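Local coordinates for aminoglycoside N(3)-acetyltransferase, AAC(3)-IVa (Escherichia coli, PDB 6MN3), which probably confers resistance to aminoglycosides such as gentamicin, tobramycin and apramycin by transferring an acetyl group from acetyl-CoA to N3 of their 2-deoxystreptamine ring, at residues 189-194 and 247-252; 193-198 and 239-244. One frame throughout, in Å; residues are numbered along the deposited sequence.

Both contacts start from the loop that leads from strand 181-187 into helix 197-204, and they share Glu193 and Arg194. The centres of interaction 1 and interaction 2 are about 8 Å apart, and both lie on the same side of the chain's centre. Interaction 1 joins the first part of this loop to 247-252, at the start of helix 250-257. Interaction 2 joins the next part to 239-244, in the loop after helix 223-236. One zinc ion links the two: Cys191, Cys249 and Cys252 come from interaction 1 and His243 from interaction 2. Together they tie the C-terminal part of the chain back to residues more than 40 positions earlier.

Interaction 1: 189-194 and 247-252; sequences DHCCER and AGCEEC. With ZN (zinc ion), chain D.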
ATOM      1  N   ASP A 189      11.816   1.428  -9.078  1.00 95.13           N
ATOM      2  CA  ASP A 189      11.966   0.519  -7.954  1.00 97.76           C
ATOM      3  C   ASP A 189      13.363   0.634  -7.356  1.00 94.77           C
ATOM      4  O   ASP A 189      14.344   0.871  -8.066  1.00 94.91           O
ATOM      5  CB  ASP A 189      11.702  -0.931  -8.375  1.00105.04           C
ATOM      6  CG  ASP A 189      11.131  -1.772  -7.249  1.00109.90           C
ATOM      7  OD1 ASP A 189      10.283  -2.646  -7.527  1.00111.82           O
ATOM      8  OD2 ASP A 189      11.527  -1.557  -6.084  1.00111.42           O
ATOM      9  N   HIS A 190      13.436   0.464  -6.041  1.00 95.66           N
ATOM     10  CA  HIS A 190      14.698   0.484  -5.310  1.00 95.08           C
ATOM     11  C   HIS A 190      14.485  -0.254  -3.993  1.00 97.07           C
ATOM     12  O   HIS A 190      13.472  -0.935  -3.801  1.00 94.22           O
ATOM     13  CB  HIS A 190      15.191   1.919  -5.100  1.00 89.48           C
ATOM     14  CG  HIS A 190      14.101   2.890  -4.764  1.00 84.16           C
ATOM     15  ND1 HIS A 190      13.762   3.210  -3.468  1.00 82.38           N
ATOM     16  CD2 HIS A 190      13.276   3.613  -5.559  1.00 81.27           C
ATOM     17  CE1 HIS A 190      12.774   4.088  -3.477  1.00 80.60           C
ATOM     18  NE2 HIS A 190      12.460   4.349  -4.734  1.00 78.35           N
ATOM     19  N   CYS A 191      15.447  -0.117  -3.077  1.00 97.79           N
ATOM     20  CA  CYS A 191      15.338  -0.781  -1.783  1.00100.47           C
ATOM     21  C   CYS A 191      14.205  -0.221  -0.935  1.00 96.36           C
ATOM     22  O   CYS A 191      13.809  -0.863   0.044  1.00100.58           O
ATOM     23  CB  CYS A 191      16.658  -0.669  -1.022  1.00102.12           C
ATOM     24  SG  CYS A 191      17.015   0.992  -0.413  1.00 99.84           S
ATOM     25  N   CYS A 192      13.691   0.962  -1.277  1.00 87.37           N
ATOM     26  CA  CYS A 192      12.577   1.621  -0.598  1.00 83.91           C
ATOM     27  C   CYS A 192      12.871   1.945   0.861  1.00 83.71           C
ATOM     28  O   CYS A 192      11.976   2.409   1.578  1.00 81.19           O
ATOM     29  CB  CYS A 192      11.290   0.789  -0.692  1.00 84.94           C
ATOM     30  SG  CYS A 192      10.721   0.473  -2.376  1.00 90.07           S
ATOM     31  N   GLU A 193      14.102   1.718   1.324  1.00 47.33           N
ATOM     32  CA  GLU A 193      14.436   2.008   2.714  1.00 52.26           C
ATOM     33  C   GLU A 193      14.349   3.500   3.004  1.00 53.74           C
ATOM     34  O   GLU A 193      13.912   3.903   4.088  1.00 52.79           O
ATOM     35  CB  GLU A 193      15.835   1.482   3.037  1.00 57.67           C
ATOM     36  CG  GLU A 193      15.890  -0.011   3.306  1.00 65.10           C
ATOM     37  CD  GLU A 193      17.305  -0.553   3.285  1.00 75.52           C
ATOM     38  OE1 GLU A 193      17.840  -0.786   2.181  1.00 81.12           O
ATOM     39  OE2 GLU A 193      17.885  -0.741   4.375  1.00 79.65           O
ATOM     40  N   ARG A 194      14.753   4.336   2.045  1.00 54.71           N
ATOM     41  CA  ARG A 194      14.725   5.781   2.227  1.00 49.88           C
ATOM     42  C   ARG A 194      13.315   6.350   2.246  1.00 50.20           C
ATOM     43  O   ARG A 194      13.161   7.559   2.455  1.00 43.45           O
ATOM     44  CB  ARG A 194      15.546   6.463   1.132  1.00 50.33           C
ATOM     45  CG  ARG A 194      17.009   6.046   1.111  1.00 60.18           C
ATOM     46  CD  ARG A 194      17.891   7.101   1.756  1.00 64.54           C
ATOM     47  NE  ARG A 194      17.940   8.327   0.965  1.00 65.53           N
ATOM     48  CZ  ARG A 194      18.688   9.382   1.269  1.00 67.69           C
ATOM     49  NH1 ARG A 194      19.455   9.364   2.351  1.00 68.87           N
ATOM     50  NH2 ARG A 194      18.668  10.456   0.492  1.00 66.26           N
ATOM     51  N   ALA A 247      26.632   4.593   0.808  1.00117.40           N
ATOM     52  CA  ALA A 247      25.958   3.481   1.471  1.00110.06           C
ATOM     53  C   ALA A 247      26.082   2.181   0.688  1.00108.79           C
ATOM     54  O   ALA A 247      25.894   1.104   1.264  1.00111.37           O
ATOM     55  CB  ALA A 247      24.483   3.817   1.696  1.00105.35           C
ATOM     56  N   GLY A 248      26.391   2.258  -0.603  1.00109.49           N
ATOM     57  CA  GLY A 248      26.639   1.061  -1.391  1.00106.91           C
ATOM     58  C   GLY A 248      25.435   0.160  -1.546  1.00100.80           C
ATOM     59  O   GLY A 248      25.573  -1.069  -1.522  1.00 99.18           O
ATOM     60  N   CYS A 249      24.250   0.742  -1.703  1.00 97.76           N
ATOM     61  CA  CYS A 249      23.040  -0.047  -1.881  1.00 96.63           C
ATOM     62  C   CYS A 249      22.986  -0.591  -3.303  1.00 99.03           C
ATOM     63  O   CYS A 249      23.049   0.174  -4.271  1.00 96.22           O
ATOM     64  CB  CYS A 249      21.801   0.789  -1.579  1.00 88.59           C
ATOM     65  SG  CYS A 249      20.255  -0.103  -1.831  1.00 91.59           S
ATOM     66  N   GLU A 250      22.869  -1.915  -3.426  1.00100.85           N
ATOM     67  CA  GLU A 250      22.787  -2.532  -4.744  1.00100.53           C
ATOM     68  C   GLU A 250      21.469  -2.208  -5.434  1.00 98.54           C
ATOM     69  O   GLU A 250      21.436  -2.037  -6.658  1.00 92.87           O
ATOM     70  CB  GLU A 250      22.969  -4.045  -4.624  1.00100.60           C
ATOM     71  CG  GLU A 250      23.620  -4.696  -5.832  1.00104.53           C
ATOM     72  CD  GLU A 250      24.229  -6.046  -5.505  1.00109.40           C
ATOM     73  OE1 GLU A 250      24.376  -6.875  -6.428  1.00112.79           O
ATOM     74  OE2 GLU A 250      24.563  -6.277  -4.323  1.00109.13           O
ATOM     75  N   GLU A 251      20.378  -2.114  -4.673  1.00101.98           N
ATOM     76  CA  GLU A 251      19.077  -1.835  -5.269  1.00104.20           C
ATOM     77  C   GLU A 251      18.927  -0.369  -5.659  1.00101.11           C
ATOM     78  O   GLU A 251      18.169  -0.054  -6.584  1.00101.02           O
ATOM     79  CB  GLU A 251      17.963  -2.241  -4.303  1.00102.15           C
ATOM     80  CG  GLU A 251      16.764  -2.892  -4.972  1.00101.82           C
ATOM     81  CD  GLU A 251      15.989  -3.794  -4.030  1.00102.80           C
ATOM     82  OE1 GLU A 251      14.744  -3.817  -4.117  1.00 99.86           O
ATOM     83  OE2 GLU A 251      16.627  -4.482  -3.204  1.00105.03           O
ATOM     84  N   CYS A 252      19.634   0.533  -4.979  1.00 99.83           N
ATOM     85  CA  CYS A 252      19.537   1.958  -5.275  1.00 89.84           C
ATOM     86  C   CYS A 252      20.513   2.393  -6.359  1.00 87.24           C
ATOM     87  O   CYS A 252      20.152   3.193  -7.230  1.00 80.96           O
ATOM     88  CB  CYS A 252      19.773   2.779  -4.006  1.00 86.74           C
ATOM     89  SG  CYS A 252      18.271   3.143  -3.072  1.00 82.20           S
TER
HETATM   90 ZN    ZN D 302      19.022   1.853  -1.256  1.00 76.05          ZN
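Cys191 meets Cys249 and Cys252 through a shared zinc ion. Its SG lies 2.3 Å from the zinc, and the SG atoms of Cys249 and Cys252 bind the same ion. Cys249 and Cys252 form a CxxC pair, and His243 completes the site of three cysteines and one histidine. No hydrogen bond crosses between 189-194 and 247-252, so the metal is the main polar link. The torsion of Cys191 (chi1 71°) sets SG between its own backbone N and carbonyl carbon. There SG also accepts a hydrogen bond from Glu193 N within the same loop (3.5 Å). Such a bond would probably ease the negative charge on the sulfur. In Cys249, SG stands anti to the backbone N (chi1 178°), which carries it toward the zinc.

Glu251 lies alongside the backbone of His190 and Cys191. Its CB is 3.5 Å from Cys191 N, and its extended chain runs on past the peptide. The carboxylate finds no donor across the contact. OE1 comes 3.2 Å from His190 O, and both are acceptors. Asp189 OD2 is also near, 4.4 Å from Glu251 OE1, so negative charge probably accumulates here. Asp189 also has a long, weak ion pair with Arg170.

His190 touches Cys252 with its CB, 3.9 Å from SG, while the ring turns off toward Glu159. Cys192 N donates to His190 ND1 (3.1 Å), tilted 34° from the ring plane. Glu159 of helix 154-161 takes the other ring nitrogen, NE2. The contact thus pins the loop between strand 181-187 and helix 197-204 to the start of helix 250-257.

Interaction 2: 193-198 and 239-244; sequences ERFALA and LIFLHP. With ZN (zinc ion), chain D.
Arg194 reaches across to the carbonyl of Ile240 with two N-H groups. NH2 donates to Ile240 O at 2.7 Å, and NE adds a weak bond to the same oxygen at 3.1 Å. The side chain bends at chi2 and chi3 (-102° and -68°), which brings the guanidinium down onto the type I beta turn 239-242. A water bridges the backbones, accepting from Arg194 N and donating to Phe241 O. His243 binds the zinc ion through ND1 (2.2 Å).

Leu197 CD1 lies over the centre of one guanidinium face, and Pro244 CD sits off-centre over the other. Arg194 CG packs on the His243 ring in a CH-pi contact, 3.9 Å from the ring centroid. Glu193 CB meets the same ring at CE1 (3.6 Å). The first comes over the ring face, the second near its plane.

Further in, Phe195 and Phe241 form a T-shaped stack, with planes at 72°. The edge of Phe195 points at the face of Phe241, and Ile240 CG2 lies over the opposite face. Leu197 CD1 also packs on Ile240 CG1. The turn leads into the single histidine of a zinc site completed by Cys191, Cys249 and Cys252.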
ATOM      1  N   GLU A 193      14.102   1.718   1.324  1.00 47.33           N
ATOM      2  CA  GLU A 193      14.436   2.008   2.714  1.00 52.26           C
ATOM      3  C   GLU A 193      14.349   3.500   3.004  1.00 53.74           C
ATOM      4  O   GLU A 193      13.912   3.903   4.088  1.00 52.79           O
ATOM      5  CB  GLU A 193      15.835   1.482   3.037  1.00 57.67           C
ATOM      6  CG  GLU A 193      15.890  -0.011   3.306  1.00 65.10           C
ATOM      7  CD  GLU A 193      17.305  -0.553   3.285  1.00 75.52           C
ATOM      8  OE1 GLU A 193      17.840  -0.786   2.181  1.00 81.12           O
ATOM      9  OE2 GLU A 193      17.885  -0.741   4.375  1.00 79.65           O
ATOM     10  N   ARG A 194      14.753   4.336   2.045  1.00 54.71           N
ATOM     11  CA  ARG A 194      14.725   5.781   2.227  1.00 49.88           C
ATOM     12  C   ARG A 194      13.315   6.350   2.246  1.00 50.20           C
ATOM     13  O   ARG A 194      13.161   7.559   2.455  1.00 43.45           O
ATOM     14  CB  ARG A 194      15.546   6.463   1.132  1.00 50.33           C
ATOM     15  CG  ARG A 194      17.009   6.046   1.111  1.00 60.18           C
ATOM     16  CD  ARG A 194      17.891   7.101   1.756  1.00 64.54           C
ATOM     17  NE  ARG A 194      17.940   8.327   0.965  1.00 65.53           N
ATOM     18  CZ  ARG A 194      18.688   9.382   1.269  1.00 67.69           C
ATOM     19  NH1 ARG A 194      19.455   9.364   2.351  1.00 68.87           N
ATOM     20  NH2 ARG A 194      18.668  10.456   0.492  1.00 66.26           N
ATOM     21  N   PHE A 195      12.289   5.522   2.027  1.00 50.13           N
ATOM     22  CA  PHE A 195      10.917   5.975   2.222  1.00 45.61           C
ATOM     23  C   PHE A 195      10.654   6.379   3.666  1.00 42.60           C
ATOM     24  O   PHE A 195       9.720   7.145   3.924  1.00 42.41           O
ATOM     25  CB  PHE A 195       9.927   4.882   1.810  1.00 47.19           C
ATOM     26  CG  PHE A 195       9.682   4.803   0.329  1.00 48.46           C
ATOM     27  CD1 PHE A 195      10.394   5.599  -0.554  1.00 54.87           C
ATOM     28  CD2 PHE A 195       8.733   3.931  -0.179  1.00 46.02           C
ATOM     29  CE1 PHE A 195      10.166   5.524  -1.918  1.00 60.87           C
ATOM     30  CE2 PHE A 195       8.498   3.851  -1.540  1.00 51.01           C
ATOM     31  CZ  PHE A 195       9.217   4.648  -2.410  1.00 58.93           C
ATOM     32  N   ALA A 196      11.461   5.883   4.610  1.00 44.40           N
ATOM     33  CA  ALA A 196      11.286   6.228   6.015  1.00 46.32           C
ATOM     34  C   ALA A 196      11.517   7.708   6.286  1.00 49.45           C
ATOM     35  O   ALA A 196      11.141   8.195   7.358  1.00 46.68           O
ATOM     36  CB  ALA A 196      12.222   5.384   6.881  1.00 44.04           C
ATOM     37  N   LEU A 197      12.137   8.433   5.347  1.00 46.27           N
ATOM     38  CA  LEU A 197      12.266   9.879   5.497  1.00 47.37           C
ATOM     39  C   LEU A 197      10.904  10.554   5.583  1.00 46.14           C
ATOM     40  O   LEU A 197      10.747  11.553   6.297  1.00 41.29           O
ATOM     41  CB  LEU A 197      13.064  10.461   4.330  1.00 51.85           C
ATOM     42  CG  LEU A 197      14.525  10.037   4.180  1.00 57.39           C
ATOM     43  CD1 LEU A 197      15.104  10.601   2.892  1.00 55.76           C
ATOM     44  CD2 LEU A 197      15.338  10.484   5.382  1.00 47.07           C
ATOM     45  N   ALA A 198       9.909  10.025   4.868  1.00 46.16           N
ATOM     46  CA  ALA A 198       8.573  10.603   4.897  1.00 46.75           C
ATOM     47  C   ALA A 198       7.969  10.590   6.293  1.00 47.95           C
ATOM     48  O   ALA A 198       7.097  11.415   6.585  1.00 49.74           O
ATOM     49  CB  ALA A 198       7.659   9.859   3.923  1.00 44.94           C
ATOM     50  N   LEU A 239      16.317  12.721  -6.503  1.00 68.07           N
ATOM     51  CA  LEU A 239      16.921  11.491  -6.006  1.00 69.40           C
ATOM     52  C   LEU A 239      16.945  11.448  -4.480  1.00 66.66           C
ATOM     53  O   LEU A 239      17.879  10.905  -3.884  1.00 71.62           O
ATOM     54  CB  LEU A 239      18.333  11.327  -6.568  1.00 60.70           C
ATOM     55  CG  LEU A 239      18.497  11.652  -8.054  1.00 62.40           C
ATOM     56  CD1 LEU A 239      19.947  11.496  -8.485  1.00 66.50           C
ATOM     57  CD2 LEU A 239      17.585  10.777  -8.903  1.00 60.94           C
ATOM     58  N   ILE A 240      15.923  12.020  -3.838  1.00 52.98           N
ATOM     59  CA  ILE A 240      15.879  12.051  -2.378  1.00 52.75           C
ATOM     60  C   ILE A 240      15.699  10.649  -1.807  1.00 54.39           C
ATOM     61  O   ILE A 240      16.222  10.335  -0.730  1.00 56.55           O
ATOM     62  CB  ILE A 240      14.768  13.010  -1.904  1.00 51.72           C
ATOM     63  CG1 ILE A 240      14.692  13.049  -0.375  1.00 48.43           C
ATOM     64  CG2 ILE A 240      13.420  12.614  -2.492  1.00 53.08           C
ATOM     65  CD1 ILE A 240      15.785  13.867   0.270  1.00 56.22           C
ATOM     66  N   PHE A 241      14.977   9.782  -2.514  1.00 54.11           N
ATOM     67  CA  PHE A 241      14.707   8.427  -2.058  1.00 58.03           C
ATOM     68  C   PHE A 241      15.815   7.443  -2.413  1.00 64.43           C
ATOM     69  O   PHE A 241      15.687   6.253  -2.104  1.00 65.11           O
ATOM     70  CB  PHE A 241      13.381   7.932  -2.646  1.00 60.04           C
ATOM     71  CG  PHE A 241      12.172   8.649  -2.114  1.00 59.25           C
ATOM     72  CD1 PHE A 241      12.101   9.023  -0.782  1.00 58.97           C
ATOM     73  CD2 PHE A 241      11.103   8.944  -2.945  1.00 53.63           C
ATOM     74  CE1 PHE A 241      10.987   9.679  -0.291  1.00 51.78           C
ATOM     75  CE2 PHE A 241       9.988   9.599  -2.460  1.00 47.71           C
ATOM     76  CZ  PHE A 241       9.930   9.968  -1.131  1.00 46.33           C
ATOM     77  N   LEU A 242      16.889   7.899  -3.050  1.00 67.64           N
ATOM     78  CA  LEU A 242      17.975   7.028  -3.480  1.00 71.78           C
ATOM     79  C   LEU A 242      19.095   7.044  -2.451  1.00 75.30           C
ATOM     80  O   LEU A 242      19.549   8.117  -2.033  1.00 76.76           O
ATOM     81  CB  LEU A 242      18.518   7.458  -4.843  1.00 74.50           C
ATOM     82  CG  LEU A 242      17.625   7.249  -6.066  1.00 68.11           C
ATOM     83  CD1 LEU A 242      18.460   7.325  -7.334  1.00 63.11           C
ATOM     84  CD2 LEU A 242      16.883   5.921  -5.981  1.00 62.93           C
ATOM     85  N   HIS A 243      19.533   5.857  -2.044  1.00 79.39           N
ATOM     86  CA  HIS A 243      20.701   5.761  -1.184  1.00 80.17           C
ATOM     87  C   HIS A 243      21.907   6.367  -1.893  1.00 79.44           C
ATOM     88  O   HIS A 243      22.084   6.159  -3.099  1.00 79.15           O
ATOM     89  CB  HIS A 243      20.991   4.302  -0.825  1.00 85.64           C
ATOM     90  CG  HIS A 243      20.388   3.865   0.472  1.00 93.74           C
ATOM     91  ND1 HIS A 243      19.269   3.065   0.539  1.00103.06           N
ATOM     92  CD2 HIS A 243      20.756   4.109   1.752  1.00 97.78           C
ATOM     93  CE1 HIS A 243      18.970   2.837   1.805  1.00 96.02           C
ATOM     94  NE2 HIS A 243      19.856   3.460   2.561  1.00 95.91           N
ATOM     95  N   PRO A 244      22.749   7.122  -1.192  1.00 79.36           N
ATOM     96  CA  PRO A 244      23.960   7.628  -1.823  1.00 87.44           C
ATOM     97  C   PRO A 244      24.887   6.481  -2.170  1.00 95.02           C
ATOM     98  O   PRO A 244      24.816   5.394  -1.562  1.00 95.36           O
ATOM     99  CB  PRO A 244      24.566   8.543  -0.751  1.00 88.28           C
ATOM    100  CG  PRO A 244      23.997   8.059   0.532  1.00 83.58           C
ATOM    101  CD  PRO A 244      22.617   7.574   0.203  1.00 77.62           C
TER
HETATM  102 ZN    ZN D 302      19.022   1.853  -1.256  1.00 76.05          ZN
HETATM  103  O   HOH W   1      15.209   3.824  -0.719  1.00 42.18           O